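Local coordinates for protein AGR_C_1268p (Agrobacterium tumefaciens str. C58, PDB 2GHS) that probably binds a divalent metal ion and hydrolyses sugar lactones, as a six-bladed beta-propeller of the SMP-30/gluconolactonase (regucalcin) family, at residues M48-T62 / W65-L78. Numbering follows the deposited sequence.
With EDO (1,2-ethanediol), chain D.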
HETATM    1  N   MSE A  48       8.037 -13.134  -0.626  1.00 10.89           N
HETATM    2  CA  MSE A  48       6.618 -13.049  -0.348  1.00  9.78           C
HETATM    3  C   MSE A  48       5.835 -13.519  -1.548  1.00 13.05           C
HETATM    4  O   MSE A  48       6.082 -13.075  -2.667  1.00 12.50           O
HETATM    5  CB  MSE A  48       6.199 -11.600  -0.110  1.00 10.19           C
HETATM    6  CG  MSE A  48       6.940 -10.889   0.968  1.00  9.47           C
HETATM    7 SE   MSE A  48       6.507 -11.555   2.788  1.00 13.57          SE
HETATM    8  CE  MSE A  48       7.973 -12.763   2.959  1.00 15.23           C
ATOM      9  N   LEU A  49       4.848 -14.371  -1.308  1.00 12.63           N
ATOM     10  CA  LEU A  49       3.912 -14.740  -2.376  1.00 11.21           C
ATOM     11  C   LEU A  49       3.185 -13.489  -2.843  1.00 11.01           C
ATOM     12  O   LEU A  49       3.107 -13.226  -4.046  1.00 11.65           O
ATOM     13  CB  LEU A  49       2.951 -15.809  -1.876  1.00 13.25           C
ATOM     14  CG  LEU A  49       1.895 -16.282  -2.838  1.00 17.78           C
ATOM     15  CD1 LEU A  49       2.582 -16.905  -4.023  1.00 21.56           C
ATOM     16  CD2 LEU A  49       0.968 -17.264  -2.078  1.00 27.12           C
ATOM     17  N   LEU A  50       2.714 -12.672  -1.895  1.00 10.92           N
ATOM     18  CA  LEU A  50       2.053 -11.416  -2.252  1.00 10.87           C
ATOM     19  C   LEU A  50       2.373 -10.385  -1.179  1.00 10.64           C
ATOM     20  O   LEU A  50       1.589 -10.147  -0.239  1.00  9.70           O
ATOM     21  CB  LEU A  50       0.544 -11.621  -2.460  1.00 12.53           C
ATOM     22  CG  LEU A  50      -0.214 -10.389  -2.976  1.00 14.22           C
ATOM     23  CD1 LEU A  50       0.455  -9.801  -4.169  1.00 20.61           C
ATOM     24  CD2 LEU A  50      -1.683 -10.709  -3.288  1.00 13.96           C
ATOM     25  N   GLY A  51       3.565  -9.802  -1.291  1.00 11.68           N
ATOM     26  CA  GLY A  51       3.987  -8.795  -0.363  1.00 10.42           C
ATOM     27  C   GLY A  51       3.192  -7.542  -0.629  1.00 10.34           C
ATOM     28  O   GLY A  51       3.088  -7.130  -1.807  1.00 13.12           O
ATOM     29  N   GLU A  52       2.618  -6.934   0.424  1.00  9.80           N
ATOM     30  CA  GLU A  52       1.770  -5.744   0.251  1.00 10.83           C
ATOM     31  C   GLU A  52       1.585  -4.926   1.514  1.00  9.55           C
ATOM     32  O   GLU A  52       1.928  -5.365   2.628  1.00  8.72           O
ATOM     33  CB  GLU A  52       0.357  -6.143  -0.255  1.00 14.80           C
ATOM     34  CG  GLU A  52       0.066  -5.970  -1.763  1.00 21.07           C
ATOM     35  CD  GLU A  52      -0.002  -4.492  -2.267  1.00 24.08           C
ATOM     36  OE1 GLU A  52       0.297  -3.557  -1.455  1.00 27.70           O
ATOM     37  OE2 GLU A  52      -0.349  -4.301  -3.485  1.00 33.22           O
ATOM     38  N   GLY A  53       1.050  -3.711   1.346  1.00 10.34           N
ATOM     39  CA  GLY A  53       0.695  -2.919   2.496  1.00  9.30           C
ATOM     40  C   GLY A  53       1.798  -2.476   3.463  1.00  8.34           C
ATOM     41  O   GLY A  53       1.536  -2.375   4.665  1.00 10.68           O
ATOM     42  N   PRO A  54       3.010  -2.187   2.961  1.00  7.11           N
ATOM     43  CA  PRO A  54       4.073  -1.831   3.914  1.00  7.98           C
ATOM     44  C   PRO A  54       3.842  -0.504   4.590  1.00  8.05           C
ATOM     45  O   PRO A  54       3.256   0.419   3.966  1.00  8.88           O
ATOM     46  CB  PRO A  54       5.326  -1.679   3.015  1.00  8.30           C
ATOM     47  CG  PRO A  54       4.789  -1.388   1.689  1.00  8.24           C
ATOM     48  CD  PRO A  54       3.481  -2.144   1.580  1.00  8.32           C
ATOM     49  N   THR A  55       4.305  -0.365   5.833  1.00  9.18           N
ATOM     50  CA  THR A  55       4.231   0.913   6.536  1.00  8.16           C
ATOM     51  C   THR A  55       5.321   0.929   7.606  1.00 10.77           C
ATOM     52  O   THR A  55       5.957  -0.108   7.868  1.00 10.97           O
ATOM     53  CB  THR A  55       2.786   1.146   7.114  1.00 12.55           C
ATOM     54  OG1 THR A  55       2.677   2.467   7.657  1.00 12.87           O
ATOM     55  CG2 THR A  55       2.441   0.143   8.173  1.00 13.37           C
ATOM     56  N   PHE A  56       5.620   2.099   8.159  1.00 10.31           N
ATOM     57  CA  PHE A  56       6.734   2.227   9.075  1.00 10.21           C
ATOM     58  C   PHE A  56       6.218   2.888  10.357  1.00  9.20           C
ATOM     59  O   PHE A  56       5.428   3.852  10.302  1.00  9.78           O
ATOM     60  CB  PHE A  56       7.814   3.133   8.484  1.00  7.57           C
ATOM     61  CG  PHE A  56       9.086   3.209   9.306  1.00  8.60           C
ATOM     62  CD1 PHE A  56       9.914   2.111   9.480  1.00  8.12           C
ATOM     63  CD2 PHE A  56       9.467   4.408   9.831  1.00 11.99           C
ATOM     64  CE1 PHE A  56      11.068   2.233  10.230  1.00 10.72           C
ATOM     65  CE2 PHE A  56      10.631   4.525  10.547  1.00 11.57           C
ATOM     66  CZ  PHE A  56      11.416   3.444  10.740  1.00  8.62           C
ATOM     67  N   ASP A  57       6.663   2.345  11.484  1.00  8.45           N
ATOM     68  CA  ASP A  57       6.467   2.944  12.831  1.00  7.86           C
ATOM     69  C   ASP A  57       7.741   3.623  13.314  1.00  7.50           C
ATOM     70  O   ASP A  57       8.664   2.950  13.761  1.00  9.41           O
ATOM     71  CB  ASP A  57       6.025   1.844  13.827  1.00 10.24           C
ATOM     72  CG  ASP A  57       5.661   2.387  15.212  1.00 15.86           C
ATOM     73  OD1 ASP A  57       6.002   3.552  15.535  1.00 10.32           O
ATOM     74  OD2 ASP A  57       5.019   1.631  15.996  1.00 20.84           O
ATOM     75  N   PRO A  58       7.798   4.955  13.238  1.00  9.97           N
ATOM     76  CA  PRO A  58       8.988   5.686  13.616  1.00 10.49           C
ATOM     77  C   PRO A  58       9.353   5.584  15.106  1.00  8.80           C
ATOM     78  O   PRO A  58      10.514   5.669  15.456  1.00 10.08           O
ATOM     79  CB  PRO A  58       8.663   7.124  13.191  1.00 13.71           C
ATOM     80  CG  PRO A  58       7.232   7.208  13.193  1.00 15.48           C
ATOM     81  CD  PRO A  58       6.719   5.859  12.803  1.00 12.74           C
ATOM     82  N   ALA A  59       8.356   5.371  15.964  1.00  9.54           N
ATOM     83  CA  ALA A  59       8.597   5.296  17.382  1.00 10.18           C
ATOM     84  C   ALA A  59       9.382   4.046  17.784  1.00 11.13           C
ATOM     85  O   ALA A  59      10.214   4.113  18.676  1.00 12.75           O
ATOM     86  CB  ALA A  59       7.278   5.396  18.130  1.00  8.44           C
ATOM     87  N   SER A  60       9.152   2.926  17.102  1.00 11.04           N
ATOM     88  CA  SER A  60       9.900   1.707  17.364  1.00 11.97           C
ATOM     89  C   SER A  60      10.969   1.403  16.311  1.00 14.97           C
ATOM     90  O   SER A  60      11.728   0.443  16.485  1.00 16.15           O
ATOM     91  CB  SER A  60       8.939   0.528  17.424  1.00 13.66           C
ATOM     92  OG  SER A  60       8.369   0.323  16.172  1.00 15.28           O
ATOM     93  N   GLY A  61      10.988   2.163  15.209  1.00 11.01           N
ATOM     94  CA  GLY A  61      11.928   1.953  14.105  1.00  9.81           C
ATOM     95  C   GLY A  61      11.670   0.640  13.410  1.00  8.33           C
ATOM     96  O   GLY A  61      12.596  -0.066  13.017  1.00 10.69           O
ATOM     97  N   THR A  62      10.396   0.347  13.211  1.00  5.74           N
ATOM     98  CA  THR A  62       9.951  -0.962  12.695  1.00  6.19           C
ATOM     99  C   THR A  62       9.086  -0.826  11.405  1.00  7.07           C
ATOM    100  O   THR A  62       8.150  -0.033  11.360  1.00  8.64           O
ATOM    101  CB  THR A  62       9.144  -1.718  13.775  1.00  7.69           C
ATOM    102  OG1 THR A  62       9.956  -1.889  14.943  1.00  9.84           O
ATOM    103  CG2 THR A  62       8.731  -3.075  13.290  1.00 12.62           C
ATOM    104  N   TRP A  65       4.680  -5.165   7.027  1.00  6.83           N
ATOM    105  CA  TRP A  65       3.975  -5.418   5.756  1.00  8.19           C
ATOM    106  C   TRP A  65       3.237  -6.737   5.845  1.00  7.66           C
ATOM    107  O   TRP A  65       3.364  -7.463   6.852  1.00  8.50           O
ATOM    108  CB  TRP A  65       4.926  -5.397   4.548  1.00  6.52           C
ATOM    109  CG  TRP A  65       5.965  -6.443   4.520  1.00  8.79           C
ATOM    110  CD1 TRP A  65       5.862  -7.694   3.967  1.00  9.67           C
ATOM    111  CD2 TRP A  65       7.294  -6.331   5.022  1.00  6.28           C
ATOM    112  NE1 TRP A  65       7.050  -8.362   4.117  1.00  8.95           N
ATOM    113  CE2 TRP A  65       7.946  -7.542   4.755  1.00  7.50           C
ATOM    114  CE3 TRP A  65       7.994  -5.311   5.685  1.00  9.07           C
ATOM    115  CZ2 TRP A  65       9.253  -7.783   5.141  1.00  8.39           C
ATOM    116  CZ3 TRP A  65       9.317  -5.545   6.055  1.00 10.74           C
ATOM    117  CH2 TRP A  65       9.918  -6.780   5.787  1.00  9.47           C
ATOM    118  N   PHE A  66       2.454  -7.049   4.812  1.00  6.01           N
ATOM    119  CA  PHE A  66       1.731  -8.281   4.795  1.00  5.31           C
ATOM    120  C   PHE A  66       2.180  -9.224   3.692  1.00  7.73           C
ATOM    121  O   PHE A  66       2.675  -8.809   2.661  1.00  8.60           O
ATOM    122  CB  PHE A  66       0.220  -8.009   4.601  1.00  7.98           C
ATOM    123  CG  PHE A  66      -0.401  -7.216   5.693  1.00  6.35           C
ATOM    124  CD1 PHE A  66      -0.408  -5.820   5.629  1.00  9.69           C
ATOM    125  CD2 PHE A  66      -1.011  -7.846   6.749  1.00  9.58           C
ATOM    126  CE1 PHE A  66      -0.999  -5.068   6.651  1.00  9.30           C
ATOM    127  CE2 PHE A  66      -1.584  -7.125   7.776  1.00  7.05           C
ATOM    128  CZ  PHE A  66      -1.570  -5.732   7.734  1.00  8.39           C
ATOM    129  N   ASN A  67       1.960 -10.508   3.940  1.00  8.42           N
ATOM    130  CA  ASN A  67       1.954 -11.555   2.896  1.00  6.75           C
ATOM    131  C   ASN A  67       0.503 -11.974   2.760  1.00  6.71           C
ATOM    132  O   ASN A  67       0.042 -12.814   3.502  1.00  8.34           O
ATOM    133  CB  ASN A  67       2.852 -12.703   3.285  1.00  8.34           C
ATOM    134  CG  ASN A  67       3.119 -13.668   2.140  1.00 13.61           C
ATOM    135  OD1 ASN A  67       2.728 -13.424   1.015  1.00 14.73           O
ATOM    136  ND2 ASN A  67       3.813 -14.768   2.440  1.00 11.92           N
ATOM    137  N   ILE A  68      -0.214 -11.304   1.857  1.00  9.39           N
ATOM    138  CA  ILE A  68      -1.687 -11.277   1.942  1.00  9.34           C
ATOM    139  C   ILE A  68      -2.276 -12.684   1.930  1.00 11.09           C
ATOM    140  O   ILE A  68      -3.023 -13.077   2.837  1.00 10.89           O
ATOM    141  CB  ILE A  68      -2.350 -10.436   0.805  1.00 10.51           C
ATOM    142  CG1 ILE A  68      -2.022  -8.960   0.943  1.00 14.15           C
ATOM    143  CG2 ILE A  68      -3.906 -10.626   0.857  1.00 13.01           C
ATOM    144  CD1 ILE A  68      -2.693  -8.127  -0.136  1.00 16.30           C
ATOM    145  N   LEU A  69      -1.953 -13.431   0.895  1.00 10.20           N
ATOM    146  CA  LEU A  69      -2.588 -14.724   0.629  1.00 12.78           C
ATOM    147  C   LEU A  69      -2.186 -15.787   1.642  1.00 13.61           C
ATOM    148  O   LEU A  69      -2.905 -16.733   1.822  1.00 15.35           O
ATOM    149  CB  LEU A  69      -2.242 -15.205  -0.786  1.00 13.56           C
ATOM    150  CG  LEU A  69      -2.593 -14.211  -1.919  1.00 19.56           C
ATOM    151  CD1 LEU A  69      -2.197 -14.751  -3.283  1.00 21.26           C
ATOM    152  CD2 LEU A  69      -4.079 -13.881  -1.893  1.00 20.66           C
ATOM    153  N   GLU A  70      -1.063 -15.599   2.342  1.00 10.50           N
ATOM    154  CA  GLU A  70      -0.629 -16.544   3.384  1.00 10.36           C
ATOM    155  C   GLU A  70      -1.004 -16.109   4.819  1.00  7.34           C
ATOM    156  O   GLU A  70      -0.606 -16.758   5.806  1.00  9.60           O
ATOM    157  CB  GLU A  70       0.885 -16.765   3.311  1.00 12.19           C
ATOM    158  CG  GLU A  70       1.337 -17.345   1.979  1.00 17.55           C
ATOM    159  CD  GLU A  70       1.205 -18.863   1.879  1.00 33.29           C
ATOM    160  OE1 GLU A  70       0.389 -19.474   2.600  1.00 35.31           O
ATOM    161  OE2 GLU A  70       1.952 -19.444   1.063  1.00 45.32           O
ATOM    162  N   ARG A  71      -1.723 -15.003   4.941  1.00  7.50           N
ATOM    163  CA  ARG A  71      -2.253 -14.544   6.242  1.00  7.73           C
ATOM    164  C   ARG A  71      -1.123 -14.242   7.232  1.00  9.56           C
ATOM    165  O   ARG A  71      -1.145 -14.709   8.358  1.00 10.71           O
ATOM    166  CB  ARG A  71      -3.258 -15.533   6.823  1.00  8.10           C
ATOM    167  CG  ARG A  71      -4.406 -15.863   5.911  1.00  8.05           C
ATOM    168  CD  ARG A  71      -5.513 -16.705   6.612  1.00  9.26           C
ATOM    169  NE  ARG A  71      -4.870 -17.751   7.402  1.00 12.91           N
ATOM    170  CZ  ARG A  71      -4.469 -18.924   6.944  1.00 15.24           C
ATOM    171  NH1 ARG A  71      -4.801 -19.307   5.741  1.00 14.75           N
ATOM    172  NH2 ARG A  71      -3.797 -19.757   7.730  1.00 13.93           N
ATOM    173  N   GLU A  72      -0.104 -13.534   6.753  1.00  9.14           N
ATOM    174  CA  GLU A  72       1.038 -13.156   7.642  1.00  8.43           C
ATOM    175  C   GLU A  72       1.229 -11.666   7.743  1.00 10.21           C
ATOM    176  O   GLU A  72       1.094 -10.966   6.752  1.00  7.86           O
ATOM    177  CB  GLU A  72       2.344 -13.741   7.119  1.00  9.58           C
ATOM    178  CG  GLU A  72       2.389 -15.242   7.067  1.00  9.83           C
ATOM    179  CD  GLU A  72       3.567 -15.772   6.248  1.00 12.56           C
ATOM    180  OE1 GLU A  72       4.227 -15.042   5.440  1.00 11.57           O
ATOM    181  OE2 GLU A  72       3.815 -16.997   6.423  1.00 18.24           O
ATOM    182  N   LEU A  73       1.579 -11.216   8.933  1.00  8.06           N
ATOM    183  CA  LEU A  73       1.980  -9.845   9.191  1.00  6.68           C
ATOM    184  C   LEU A  73       3.469  -9.911   9.547  1.00  7.57           C
ATOM    185  O   LEU A  73       3.845 -10.540  10.551  1.00  8.68           O
ATOM    186  CB  LEU A  73       1.204  -9.268  10.388  1.00  9.42           C
ATOM    187  CG  LEU A  73       1.605  -7.893  10.944  1.00  9.39           C
ATOM    188  CD1 LEU A  73       1.521  -6.812   9.908  1.00 10.31           C
ATOM    189  CD2 LEU A  73       0.722  -7.559  12.112  1.00 13.41           C
ATOM    190  N   HIS A  74       4.288  -9.254   8.722  1.00  7.90           N
ATOM    191  CA  HIS A  74       5.735  -9.254   8.831  1.00  6.23           C
ATOM    192  C   HIS A  74       6.202  -7.991   9.514  1.00  8.71           C
ATOM    193  O   HIS A  74       5.670  -6.921   9.274  1.00  7.71           O
ATOM    194  CB  HIS A  74       6.325  -9.352   7.408  1.00  7.00           C
ATOM    195  CG  HIS A  74       6.126 -10.694   6.818  1.00  6.30           C
ATOM    196  ND1 HIS A  74       7.152 -11.617   6.770  1.00 10.89           N
ATOM    197  CD2 HIS A  74       5.024 -11.332   6.362  1.00 10.44           C
ATOM    198  CE1 HIS A  74       6.689 -12.748   6.260  1.00 13.18           C
ATOM    199  NE2 HIS A  74       5.398 -12.610   6.025  1.00  9.78           N
ATOM    200  N   GLU A  75       7.202  -8.175  10.377  1.00  8.24           N
ATOM    201  CA  GLU A  75       7.739  -7.105  11.230  1.00  7.98           C
ATOM    202  C   GLU A  75       9.265  -7.151  11.086  1.00  9.98           C
ATOM    203  O   GLU A  75       9.862  -8.203  11.254  1.00  7.27           O
ATOM    204  CB  GLU A  75       7.357  -7.382  12.678  1.00 11.09           C
ATOM    205  CG  GLU A  75       7.847  -6.357  13.663  1.00  9.91           C
ATOM    206  CD  GLU A  75       7.531  -6.678  15.121  1.00 18.57           C
ATOM    207  OE1 GLU A  75       6.941  -7.744  15.423  1.00 13.80           O
ATOM    208  OE2 GLU A  75       7.878  -5.829  15.980  1.00 13.87           O
ATOM    209  N   LEU A  76       9.865  -5.997  10.757  1.00  7.30           N
ATOM    210  CA  LEU A  76      11.297  -5.872  10.591  1.00  6.07           C
ATOM    211  C   LEU A  76      11.787  -4.672  11.361  1.00  5.43           C
ATOM    212  O   LEU A  76      11.495  -3.537  11.004  1.00  7.87           O
ATOM    213  CB  LEU A  76      11.668  -5.696   9.109  1.00  8.37           C
ATOM    214  CG  LEU A  76      13.177  -5.533   8.821  1.00 11.93           C
ATOM    215  CD1 LEU A  76      13.948  -6.761   9.256  1.00 13.30           C
ATOM    216  CD2 LEU A  76      13.435  -5.212   7.360  1.00 14.07           C
ATOM    217  N   HIS A  77      12.606  -4.924  12.375  1.00  5.98           N
ATOM    218  CA  HIS A  77      13.270  -3.841  13.101  1.00  7.64           C
ATOM    219  C   HIS A  77      14.487  -3.410  12.280  1.00  7.85           C
ATOM    220  O   HIS A  77      15.438  -4.168  12.124  1.00  8.89           O
ATOM    221  CB  HIS A  77      13.720  -4.303  14.503  1.00  7.85           C
ATOM    222  CG  HIS A  77      14.347  -3.215  15.312  1.00  6.65           C
ATOM    223  ND1 HIS A  77      15.710  -3.108  15.491  1.00 14.33           N
ATOM    224  CD2 HIS A  77      13.797  -2.131  15.911  1.00 13.49           C
ATOM    225  CE1 HIS A  77      15.965  -2.020  16.199  1.00 16.07           C
ATOM    226  NE2 HIS A  77      14.819  -1.412  16.467  1.00 13.82           N
ATOM    227  N   LEU A  78      14.471  -2.188  11.778  1.00  8.14           N
ATOM    228  CA  LEU A  78      15.422  -1.822  10.722  1.00 12.12           C
ATOM    229  C   LEU A  78      16.868  -1.847  11.119  1.00 15.16           C
ATOM    230  O   LEU A  78      17.734  -2.354  10.373  1.00 14.89           O
ATOM    231  CB  LEU A  78      15.101  -0.440  10.182  1.00 14.79           C
ATOM    232  CG  LEU A  78      13.858  -0.311   9.341  1.00 19.61           C
ATOM    233  CD1 LEU A  78      13.899   1.073   8.728  1.00 25.19           C
ATOM    234  CD2 LEU A  78      13.801  -1.391   8.277  1.00 22.78           C
TER
HETATM  235  C1  EDO D 317      -3.468  -7.087  -6.059  1.00 38.38           C
HETATM  236  O1  EDO D 317      -3.368  -7.573  -4.717  1.00 27.71           O
HETATM  237  C2  EDO D 317      -2.340  -6.062  -6.247  1.00 35.85           C
HETATM  238  O2  EDO D 317      -2.495  -4.943  -5.344  1.00 25.51           O
HETATM  239  O   HOH W   1       5.224 -16.536   0.738  1.00 26.45           O
HETATM  240  O   HOH W   2       9.885  -4.144  16.249  1.00 31.28           O
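Trp65 presents its indole edge to selenomethionine Met48, whose SE lies 3.5 Å from Trp65 NE1 and close to the ring plane. Next, Phe66 forms a hydrogen-bonded antiparallel pair with Glu52, its N donating to Glu52 O at 2.8 Å. With CG anti to the backbone N (chi1 -168°), the Asn67 amide turns to the chain entering the first strand: OD1 takes a nearly straight bond from Leu50 N (3.0 Å), while ND2 donates to Glu72 OE1, which lies in the amide plane, from above the carboxylate plane. Ile68 runs alongside Glu52, Ile68 CD1 packing on Glu52 CB at 3.6 Å, and Leu69 meets Leu50 CD2. His74 NE2 reaches the same Glu72 oxygen from the opposite face; with ND1 bonded to Lys83, the ring is held at both nitrogens, which should limit its rotation, and one face carries Met48 SE. Farther on, Glu75 CG packs on Thr62 CG2, and Leu78 CD1 touches Phe56 CE1 at 3.4 Å.

Glu52, a predicted divalent-metal ligand near Asp233, accepts a hydrogen bond at OE2 from an ethanediol, probably from the crystallisation liquor. Strands 51-57, 62-67, 72-77 and 82-87 form one antiparallel propeller blade; strands 92-99 and 273-279, of other blades, touch Phe66 and Pro54 respectively.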